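Side-chain contacts in putative acyl-CoA thioester hydrolase YbhC (Escherichia coli K-12, PDB 3GRH), which is a putative thioesterase of the outer membrane, related to pectinesterases but neither binding pectin nor showing pectinesterase activity: residues Ala42-Asn47 and Arg394-Thr399; Gln51-Ser56 and Asn349-Ile354; Thr90-Ala95 and Gly115-Thr120. All coordinates share one frame; numbering follows the deposited sequence.

Interaction 1 (Ala42-Asn47 and Arg394-Thr399); sequences AKEAQN and RNLNDT
The carboxylate of Glu44 meets the guanidinium of Arg394 at its edge, with the two planes 32° apart. Arg394 grips it side-on with two nitrogens, one to each oxygen. Arg394 NE gives an almost straight bond to Glu44 OE2 of 3.0 Å, in the guanidinium plane. Arg394 NH2 reaches Glu44 OE1 at 2.8 Å, and this oxygen is tilted slightly out of that plane. OE1 uses its syn lone pair. The two side chains cross at about a right angle. The Arg394 chain runs extended from CG to NE, carrying its charged end to helix 42-45. Leu396 crosses the Glu44 stem at a slant, its CD1 4.1 Å from Glu44 CG. Water 1 donates to Glu44 OE2 at a short 2.5 Å and to Arg394 O at 2.9 Å, a second bridge between the segments. The guanidinium donates to the backbone oxygens of Pro32, Ile39 and Asn382, and Glu44 OE1 accepts from Ser41 N. This surface ion pair thus ties helix 42-45 to the loop before the last strand of the beta-helix. The two-nitrogen grip, with Ser41 N and the water, would favour the ionised form of Glu44 and limit its rotation.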
loop_
_atom_site.group_PDB
_atom_site.type_symbol
_atom_site.label_atom_id
_atom_site.label_comp_id
_atom_site.label_asym_id
_atom_site.label_seq_id
_atom_site.Cartn_x
_atom_site.Cartn_y
_atom_site.Cartn_z
ATOM N N ALA A 42 7.144 -14.783 21.019
ATOM C CA ALA A 42 7.807 -15.490 19.918
ATOM C C ALA A 42 6.932 -16.524 19.263
ATOM O O ALA A 42 6.900 -16.638 18.001
ATOM C CB ALA A 42 9.099 -16.150 20.409
ATOM N N LYS A 43 6.183 -17.239 20.089
ATOM C CA LYS A 43 5.279 -18.255 19.585
ATOM C C LYS A 43 4.191 -17.661 18.750
ATOM O O LYS A 43 3.852 -18.178 17.680
ATOM C CB LYS A 43 4.723 -19.112 20.731
ATOM C CG LYS A 43 3.826 -20.275 20.194
ATOM C CD LYS A 43 4.623 -21.255 19.327
ATOM C CE LYS A 43 3.962 -22.659 19.249
ATOM N NZ LYS A 43 2.478 -22.553 18.976
ATOM N N GLU A 44 3.604 -16.592 19.247
ATOM C CA GLU A 44 2.593 -15.923 18.427
ATOM C C GLU A 44 3.205 -15.415 17.139
ATOM O O GLU A 44 2.528 -15.423 16.099
ATOM C CB GLU A 44 2.006 -14.758 19.198
ATOM C CG GLU A 44 1.046 -15.193 20.308
ATOM C CD GLU A 44 0.717 -14.106 21.361
ATOM O OE1 GLU A 44 1.531 -13.225 21.649
ATOM O OE2 GLU A 44 -0.374 -14.174 21.971
ATOM N N ALA A 45 4.425 -14.883 17.176
ATOM C CA ALA A 45 4.945 -14.200 15.990
ATOM C C ALA A 45 5.271 -15.190 14.899
ATOM O O ALA A 45 5.426 -14.796 13.744
ATOM C CB ALA A 45 6.232 -13.397 16.322
ATOM N N GLN A 46 5.382 -16.477 15.196
ATOM C CA GLN A 46 5.645 -17.453 14.135
ATOM C C GLN A 46 4.516 -17.529 13.089
ATOM O O GLN A 46 4.740 -17.964 11.952
ATOM C CB GLN A 46 5.831 -18.846 14.725
ATOM C CG GLN A 46 6.921 -18.986 15.698
ATOM C CD GLN A 46 6.994 -20.400 16.226
ATOM O OE1 GLN A 46 7.274 -20.630 17.400
ATOM N NE2 GLN A 46 6.701 -21.363 15.352
ATOM N N ASN A 47 3.333 -17.139 13.461
ATOM C CA ASN A 47 2.195 -17.124 12.512
ATOM C C ASN A 47 2.199 -15.901 11.621
ATOM O O ASN A 47 1.287 -15.792 10.798
ATOM C CB ASN A 47 0.877 -17.138 13.238
ATOM C CG ASN A 47 0.442 -18.533 13.647
ATOM O OD1 ASN A 47 1.018 -19.556 13.214
ATOM N ND2 ASN A 47 -0.574 -18.589 14.495
ATOM N N ARG A 394 -3.847 -15.553 24.155
ATOM C CA ARG A 394 -4.934 -14.711 23.696
ATOM C C ARG A 394 -5.310 -15.094 22.298
ATOM O O ARG A 394 -4.504 -15.656 21.579
ATOM C CB ARG A 394 -4.605 -13.234 23.870
ATOM C CG ARG A 394 -3.264 -12.941 23.356
ATOM C CD ARG A 394 -2.797 -11.484 23.404
ATOM N NE ARG A 394 -1.363 -11.601 23.142
ATOM C CZ ARG A 394 -0.437 -10.675 23.333
ATOM N NH1 ARG A 394 -0.728 -9.445 23.660
ATOM N NH2 ARG A 394 0.827 -10.984 23.158
ATOM N N ASN A 395 -6.564 -14.894 21.968
ATOM C CA ASN A 395 -7.023 -15.145 20.608
ATOM C C ASN A 395 -6.672 -13.922 19.775
ATOM O O ASN A 395 -7.255 -12.822 19.944
ATOM C CB ASN A 395 -8.515 -15.390 20.625
ATOM C CG ASN A 395 -9.139 -15.506 19.240
ATOM O OD1 ASN A 395 -8.482 -15.402 18.212
ATOM N ND2 ASN A 395 -10.499 -15.675 19.232
ATOM N N LEU A 396 -5.736 -14.075 18.859
ATOM C CA LEU A 396 -5.271 -12.964 18.066
ATOM C C LEU A 396 -6.286 -12.449 17.071
ATOM O O LEU A 396 -6.000 -11.417 16.418
ATOM C CB LEU A 396 -3.995 -13.370 17.319
ATOM C CG LEU A 396 -2.849 -13.777 18.216
ATOM C CD1 LEU A 396 -1.706 -14.440 17.395
ATOM C CD2 LEU A 396 -2.317 -12.533 19.000
ATOM N N ASN A 397 -7.429 -13.142 16.921
ATOM C CA ASN A 397 -8.452 -12.724 15.980
ATOM C C ASN A 397 -9.751 -12.331 16.674
ATOM O O ASN A 397 -10.763 -12.099 16.017
ATOM C CB ASN A 397 -8.647 -13.788 14.930
ATOM C CG ASN A 397 -7.396 -13.985 14.114
ATOM O OD1 ASN A 397 -6.753 -15.078 14.193
ATOM N ND2 ASN A 397 -6.964 -12.956 13.416
ATOM N N ASP A 398 -9.662 -12.053 17.958
ATOM C CA ASP A 398 -10.848 -11.661 18.783
ATOM C C ASP A 398 -11.393 -10.319 18.318
ATOM O O ASP A 398 -10.648 -9.342 18.204
ATOM C CB ASP A 398 -10.331 -11.603 20.231
ATOM C CG ASP A 398 -11.392 -11.362 21.259
ATOM O OD1 ASP A 398 -12.484 -10.847 20.942
ATOM O OD2 ASP A 398 -11.134 -11.742 22.454
ATOM N N THR A 399 -12.689 -10.268 17.972
ATOM C CA THR A 399 -13.256 -9.088 17.419
ATOM C C THR A 399 -13.514 -8.028 18.464
ATOM O O THR A 399 -13.885 -6.907 18.119
ATOM C CB THR A 399 -14.526 -9.341 16.629
ATOM O OG1 THR A 399 -15.461 -10.007 17.459
ATOM C CG2 THR A 399 -14.245 -10.158 15.388
HETATM O O HOH W 1 -1.660 -16.262 21.768
#

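Interaction 2 (Gln51-Ser56 and Asn349-Ile354); sequences QHYFAS and NGQVVI
Tyr53 turns its CG away from its own carbonyl carbon (chi1 -80°), which sends the ring from helix 50-53 straight at strand 351-355. Gln351 approaches from the opposite direction. Its CG stands anti to the backbone N, and the chain then bends at chi2 (-92°). The bend brings the amide to the phenol hydroxyl. Gln351 NE2 donates to Tyr53 OH at 3.3 Å. The bond is long and clearly bent, although the hydroxyl lies in the plane of the amide. Gln351 OE1 is nearer still, 2.9 Å from Tyr53 OH. Ring and amide planes are 42° apart, and Gln351 OE1 also lies 3.6 Å from Tyr53 CE2. The amide oxygen accepts from Gly320 N. That bond would help to fix the rotation of the amide beside the phenol. Val353 points to the same side of the strand as Gln351, two residues on. Its CG2 methyl touches the hydroxyl, 3.5 Å from Tyr53 OH. The phenol oxygen is therefore met by an amide and by a methyl group. All three residues are buried, and the amide supplies a polar partner for the hydroxyl inside the fold. Tyr53 forms an edge-to-face pair with Tyr319 and rests on Phe48. The contact lays helix 50-53 against a face of the right-handed parallel beta-helix, the fold of the pectinesterase family. Strand 351-355 lies between strands 321-324 and 403-407 in that face. Tyr53 touches Leu322 of the former and reaches Val289 of strand 287-291, while Val353 touches Leu322 and Trp405 of strand 403-407.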
loop_
_atom_site.group_PDB
_atom_site.type_symbol
_atom_site.label_atom_id
_atom_site.label_comp_id
_atom_site.label_asym_id
_atom_site.label_seq_id
_atom_site.Cartn_x
_atom_site.Cartn_y
_atom_site.Cartn_z
ATOM N N GLN A 51 5.271 -16.154 4.551
ATOM C CA GLN A 51 4.644 -17.363 4.076
ATOM C C GLN A 51 3.201 -17.565 4.546
ATOM O O GLN A 51 2.388 -18.252 3.902
ATOM C CB GLN A 51 5.505 -18.579 4.367
ATOM C CG GLN A 51 5.656 -18.963 5.785
ATOM C CD GLN A 51 6.665 -20.100 6.015
ATOM O OE1 GLN A 51 7.614 -19.950 6.796
ATOM N NE2 GLN A 51 6.451 -21.234 5.349
ATOM N N HIS A 52 2.866 -17.052 5.728
ATOM C CA HIS A 52 1.492 -17.088 6.178
ATOM C C HIS A 52 0.655 -16.048 5.558
ATOM O O HIS A 52 -0.521 -16.279 5.145
ATOM C CB HIS A 52 1.478 -16.993 7.744
ATOM C CG HIS A 52 1.842 -18.274 8.416
ATOM N ND1 HIS A 52 3.153 -18.640 8.630
ATOM C CD2 HIS A 52 1.085 -19.255 8.961
ATOM C CE1 HIS A 52 3.194 -19.812 9.235
ATOM N NE2 HIS A 52 1.955 -20.210 9.458
ATOM N N TYR A 53 1.233 -14.868 5.376
ATOM C CA TYR A 53 0.462 -13.784 4.683
ATOM C C TYR A 53 0.175 -14.098 3.255
ATOM O O TYR A 53 -0.818 -13.648 2.691
ATOM C CB TYR A 53 1.158 -12.398 4.775
ATOM C CG TYR A 53 0.977 -11.658 6.062
ATOM C CD1 TYR A 53 1.618 -12.057 7.208
ATOM C CD2 TYR A 53 0.161 -10.555 6.146
ATOM C CE1 TYR A 53 1.410 -11.460 8.406
ATOM C CE2 TYR A 53 -0.009 -9.927 7.329
ATOM C CZ TYR A 53 0.608 -10.378 8.488
ATOM O OH TYR A 53 0.361 -9.751 9.707
ATOM N N PHE A 54 1.046 -14.938 2.664
ATOM C CA PHE A 54 0.961 -15.255 1.245
ATOM C C PHE A 54 0.384 -16.633 0.972
ATOM O O PHE A 54 0.418 -17.114 -0.141
ATOM C CB PHE A 54 2.311 -15.096 0.569
ATOM C CG PHE A 54 2.780 -13.680 0.417
ATOM C CD1 PHE A 54 1.933 -12.626 0.478
ATOM C CD2 PHE A 54 4.085 -13.460 0.080
ATOM C CE1 PHE A 54 2.409 -11.295 0.280
ATOM C CE2 PHE A 54 4.537 -12.205 -0.101
ATOM C CZ PHE A 54 3.658 -11.131 -0.006
ATOM N N ALA A 55 -0.212 -17.250 1.980
ATOM C CA ALA A 55 -0.762 -18.579 1.849
ATOM C C ALA A 55 -1.800 -18.667 0.755
ATOM O O ALA A 55 -2.507 -17.681 0.488
ATOM C CB ALA A 55 -1.361 -18.965 3.151
ATOM N N SER A 56 -1.858 -19.812 0.069
ATOM C CA SER A 56 -2.926 -20.045 -0.957
ATOM C C SER A 56 -4.274 -20.343 -0.290
ATOM O O SER A 56 -4.344 -20.526 0.929
ATOM C CB SER A 56 -2.555 -21.204 -1.878
ATOM O OG SER A 56 -2.601 -22.419 -1.188
ATOM N N ASN A 349 -11.882 -5.449 10.889
ATOM C CA ASN A 349 -11.055 -5.281 12.100
ATOM C C ASN A 349 -9.612 -5.288 11.627
ATOM O O ASN A 349 -8.997 -6.322 11.478
ATOM C CB ASN A 349 -11.324 -6.406 13.094
ATOM C CG ASN A 349 -10.689 -6.152 14.397
ATOM O OD1 ASN A 349 -10.356 -5.004 14.715
ATOM N ND2 ASN A 349 -10.665 -7.176 15.242
ATOM N N GLY A 350 -9.085 -4.127 11.224
ATOM C CA GLY A 350 -7.848 -4.146 10.510
ATOM C C GLY A 350 -6.686 -4.833 11.194
ATOM O O GLY A 350 -6.436 -4.643 12.380
ATOM N N GLN A 351 -5.880 -5.543 10.430
ATOM C CA GLN A 351 -4.822 -6.291 10.958
ATOM C C GLN A 351 -3.436 -5.827 10.452
ATOM O O GLN A 351 -3.244 -5.611 9.253
ATOM C CB GLN A 351 -5.009 -7.730 10.550
ATOM C CG GLN A 351 -4.180 -8.683 11.393
ATOM C CD GLN A 351 -2.831 -9.063 10.943
ATOM O OE1 GLN A 351 -2.422 -8.829 9.812
ATOM N NE2 GLN A 351 -2.088 -9.685 11.845
ATOM N N VAL A 352 -2.524 -5.629 11.384
ATOM C CA VAL A 352 -1.148 -5.230 11.042
ATOM C C VAL A 352 -0.208 -5.704 12.054
ATOM O O VAL A 352 -0.496 -5.675 13.253
ATOM C CB VAL A 352 -1.003 -3.758 10.806
ATOM C CG1 VAL A 352 -1.497 -3.006 11.905
ATOM C CG2 VAL A 352 0.477 -3.384 10.504
ATOM N N VAL A 353 0.922 -6.230 11.587
ATOM C CA VAL A 353 2.066 -6.576 12.432
ATOM C C VAL A 353 3.277 -5.809 11.962
ATOM O O VAL A 353 3.596 -5.849 10.788
ATOM C CB VAL A 353 2.350 -8.076 12.385
ATOM C CG1 VAL A 353 3.645 -8.437 13.041
ATOM C CG2 VAL A 353 1.234 -8.878 13.023
ATOM N N ILE A 354 3.949 -5.130 12.856
ATOM C CA ILE A 354 5.222 -4.502 12.592
ATOM C C ILE A 354 6.274 -5.229 13.370
ATOM O O ILE A 354 6.185 -5.326 14.592
ATOM C CB ILE A 354 5.202 -3.006 12.975
ATOM C CG1 ILE A 354 4.194 -2.229 12.182
ATOM C CG2 ILE A 354 6.618 -2.378 12.681
ATOM C CD1 ILE A 354 4.032 -0.767 12.711
#

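Interaction 3 (Thr90-Ala95 and Gly115-Thr120); sequences TTIQAA and GEYQGT
Helix 92-100 packs against strand 115-123 at one end of the parallel beta-helix, and this contact joins the first turn of the helix to that strand. Ile92 and Tyr117 form its apolar part. Their side chains cross at about a right angle, and Ile92 CD1 sits 4.0 Å from Tyr117 CB. The methyl thus meets the root of the aromatic side chain. At the ring edge, Tyr117 CD1 comes to 4.2 Å from Thr90 O. Tyr117 OH donates to Met113 O, which would steady the far end of the ring. Thr91 is the N-cap, and its OG1 accepts from Ala94 N at 3.2 Å. Further along, water 2 links the segments. It accepts from Gln93 N at 3.0 Å and donates to Thr120 O at 2.9 Å. The water thus serves a backbone N-H in the first turn of the helix. A bend at chi2 (71°) turns the Gln93 amide toward Thr120, where Gln93 OE1 accepts from Tyr122 N and hydrogen-bonds with Tyr167 OH. Tyr167 OH also meets Thr120 OG1, so it bridges the two residues. Around the pair, Ile92 touches Ile144 of strand 142-146 and Val79 of strand 77-79. Tyr117 rests on Val79 and on Val112 of strand 108-112.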
loop_
_atom_site.group_PDB
_atom_site.type_symbol
_atom_site.label_atom_id
_atom_site.label_comp_id
_atom_site.label_asym_id
_atom_site.label_seq_id
_atom_site.Cartn_x
_atom_site.Cartn_y
_atom_site.Cartn_z
ATOM N N THR A 90 4.729 7.803 -26.002
ATOM C CA THR A 90 5.093 9.009 -25.231
ATOM C C THR A 90 4.315 9.135 -23.929
ATOM O O THR A 90 4.556 10.056 -23.121
ATOM C CB THR A 90 4.929 10.262 -26.063
ATOM O OG1 THR A 90 3.611 10.261 -26.605
ATOM C CG2 THR A 90 5.982 10.263 -27.217
ATOM N N THR A 91 3.329 8.284 -23.753
ATOM C CA THR A 91 2.612 8.230 -22.480
ATOM C C THR A 91 2.581 6.808 -22.017
ATOM O O THR A 91 2.659 5.867 -22.801
ATOM C CB THR A 91 1.139 8.717 -22.515
ATOM O OG1 THR A 91 0.285 7.792 -23.215
ATOM C CG2 THR A 91 1.038 10.057 -23.088
ATOM N N ILE A 92 2.458 6.656 -20.705
ATOM C CA ILE A 92 2.544 5.329 -20.138
ATOM C C ILE A 92 1.267 4.570 -20.393
ATOM O O ILE A 92 1.286 3.369 -20.776
ATOM C CB ILE A 92 2.849 5.355 -18.647
ATOM C CG1 ILE A 92 4.203 6.104 -18.424
ATOM C CG2 ILE A 92 2.792 3.975 -18.099
ATOM C CD1 ILE A 92 4.542 6.340 -17.037
ATOM N N GLN A 93 0.138 5.279 -20.354
ATOM C CA GLN A 93 -1.131 4.644 -20.672
ATOM C C GLN A 93 -1.155 4.076 -22.065
ATOM O O GLN A 93 -1.681 2.984 -22.253
ATOM C CB GLN A 93 -2.330 5.572 -20.493
ATOM C CG GLN A 93 -3.658 4.911 -20.617
ATOM C CD GLN A 93 -3.945 4.020 -19.465
ATOM O OE1 GLN A 93 -4.091 4.519 -18.383
ATOM N NE2 GLN A 93 -4.107 2.749 -19.700
ATOM N N ALA A 94 -0.566 4.760 -23.043
ATOM C CA ALA A 94 -0.539 4.249 -24.401
ATOM C C ALA A 94 0.230 2.953 -24.527
ATOM O O ALA A 94 -0.140 2.062 -25.341
ATOM C CB ALA A 94 0.011 5.332 -25.314
ATOM N N ALA A 95 1.348 2.840 -23.807
ATOM C CA ALA A 95 2.129 1.629 -23.824
ATOM C C ALA A 95 1.391 0.516 -23.122
ATOM O O ALA A 95 1.468 -0.598 -23.527
ATOM C CB ALA A 95 3.511 1.846 -23.126
ATOM N N GLY A 115 12.187 10.969 -16.990
ATOM C CA GLY A 115 11.306 12.081 -17.322
ATOM C C GLY A 115 10.171 12.194 -16.353
ATOM O O GLY A 115 10.100 11.444 -15.395
ATOM N N GLU A 116 9.306 13.178 -16.638
ATOM C CA GLU A 116 8.131 13.445 -15.867
ATOM C C GLU A 116 6.988 13.113 -16.787
ATOM O O GLU A 116 6.912 13.572 -17.943
ATOM C CB GLU A 116 8.092 14.940 -15.474
ATOM C CG GLU A 116 9.046 15.361 -14.380
ATOM C CD GLU A 116 10.513 15.350 -14.800
ATOM O OE1 GLU A 116 10.820 15.782 -15.958
ATOM O OE2 GLU A 116 11.354 14.917 -13.954
ATOM N N TYR A 117 6.064 12.330 -16.275
ATOM C CA TYR A 117 4.931 11.797 -17.040
ATOM C C TYR A 117 3.658 12.187 -16.286
ATOM O O TYR A 117 3.324 11.597 -15.307
ATOM C CB TYR A 117 5.079 10.279 -17.194
ATOM C CG TYR A 117 6.337 9.915 -17.962
ATOM C CD1 TYR A 117 6.353 9.910 -19.338
ATOM C CD2 TYR A 117 7.470 9.577 -17.313
ATOM C CE1 TYR A 117 7.523 9.618 -20.040
ATOM C CE2 TYR A 117 8.630 9.330 -18.010
ATOM C CZ TYR A 117 8.628 9.359 -19.366
ATOM O OH TYR A 117 9.808 9.064 -20.018
ATOM N N GLN A 118 2.990 13.221 -16.773
ATOM C CA GLN A 118 1.775 13.698 -16.083
ATOM C C GLN A 118 0.566 12.907 -16.623
ATOM O O GLN A 118 0.340 12.801 -17.816
ATOM C CB GLN A 118 1.561 15.215 -16.286
ATOM C CG GLN A 118 0.301 15.764 -15.530
ATOM C CD GLN A 118 -0.182 17.176 -15.905
ATOM O OE1 GLN A 118 -0.315 17.541 -17.097
ATOM N NE2 GLN A 118 -0.498 17.961 -14.891
ATOM N N GLY A 119 -0.231 12.349 -15.727
ATOM C CA GLY A 119 -1.478 11.725 -16.083
ATOM C C GLY A 119 -1.640 10.403 -15.373
ATOM O O GLY A 119 -0.676 9.792 -14.895
ATOM N N THR A 120 -2.877 9.933 -15.345
ATOM C CA THR A 120 -3.181 8.665 -14.770
ATOM C C THR A 120 -2.579 7.517 -15.554
ATOM O O THR A 120 -2.375 7.612 -16.774
ATOM C CB THR A 120 -4.700 8.481 -14.681
ATOM O OG1 THR A 120 -5.271 8.701 -15.967
ATOM C CG2 THR A 120 -5.354 9.372 -13.618
HETATM O O HOH W 2 -0.505 7.800 -18.919
#

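From the N terminus, the chain first passes helix 42-45, which interaction 1 joins to residues 394-399. Helix 50-53 follows directly and opens interaction 2, which closes on strand 351-355. Interaction 3 closes a short loop, joining helix 92-100 to strand 115-123 at the other end of the beta-helix. The three contacts nest and none cross: interaction 3 lies inside interaction 2, and interaction 2 inside interaction 1. Interactions 1 and 2 are neighbours, with centres about 11 Å apart, and touch where Asn47 O meets His52 CB at 3.3 Å. Together they tie the N-terminal segment to the C-terminal part of the beta-helix. Interaction 3 lies across the chain's centre, about 34 Å from interaction 2 between centres.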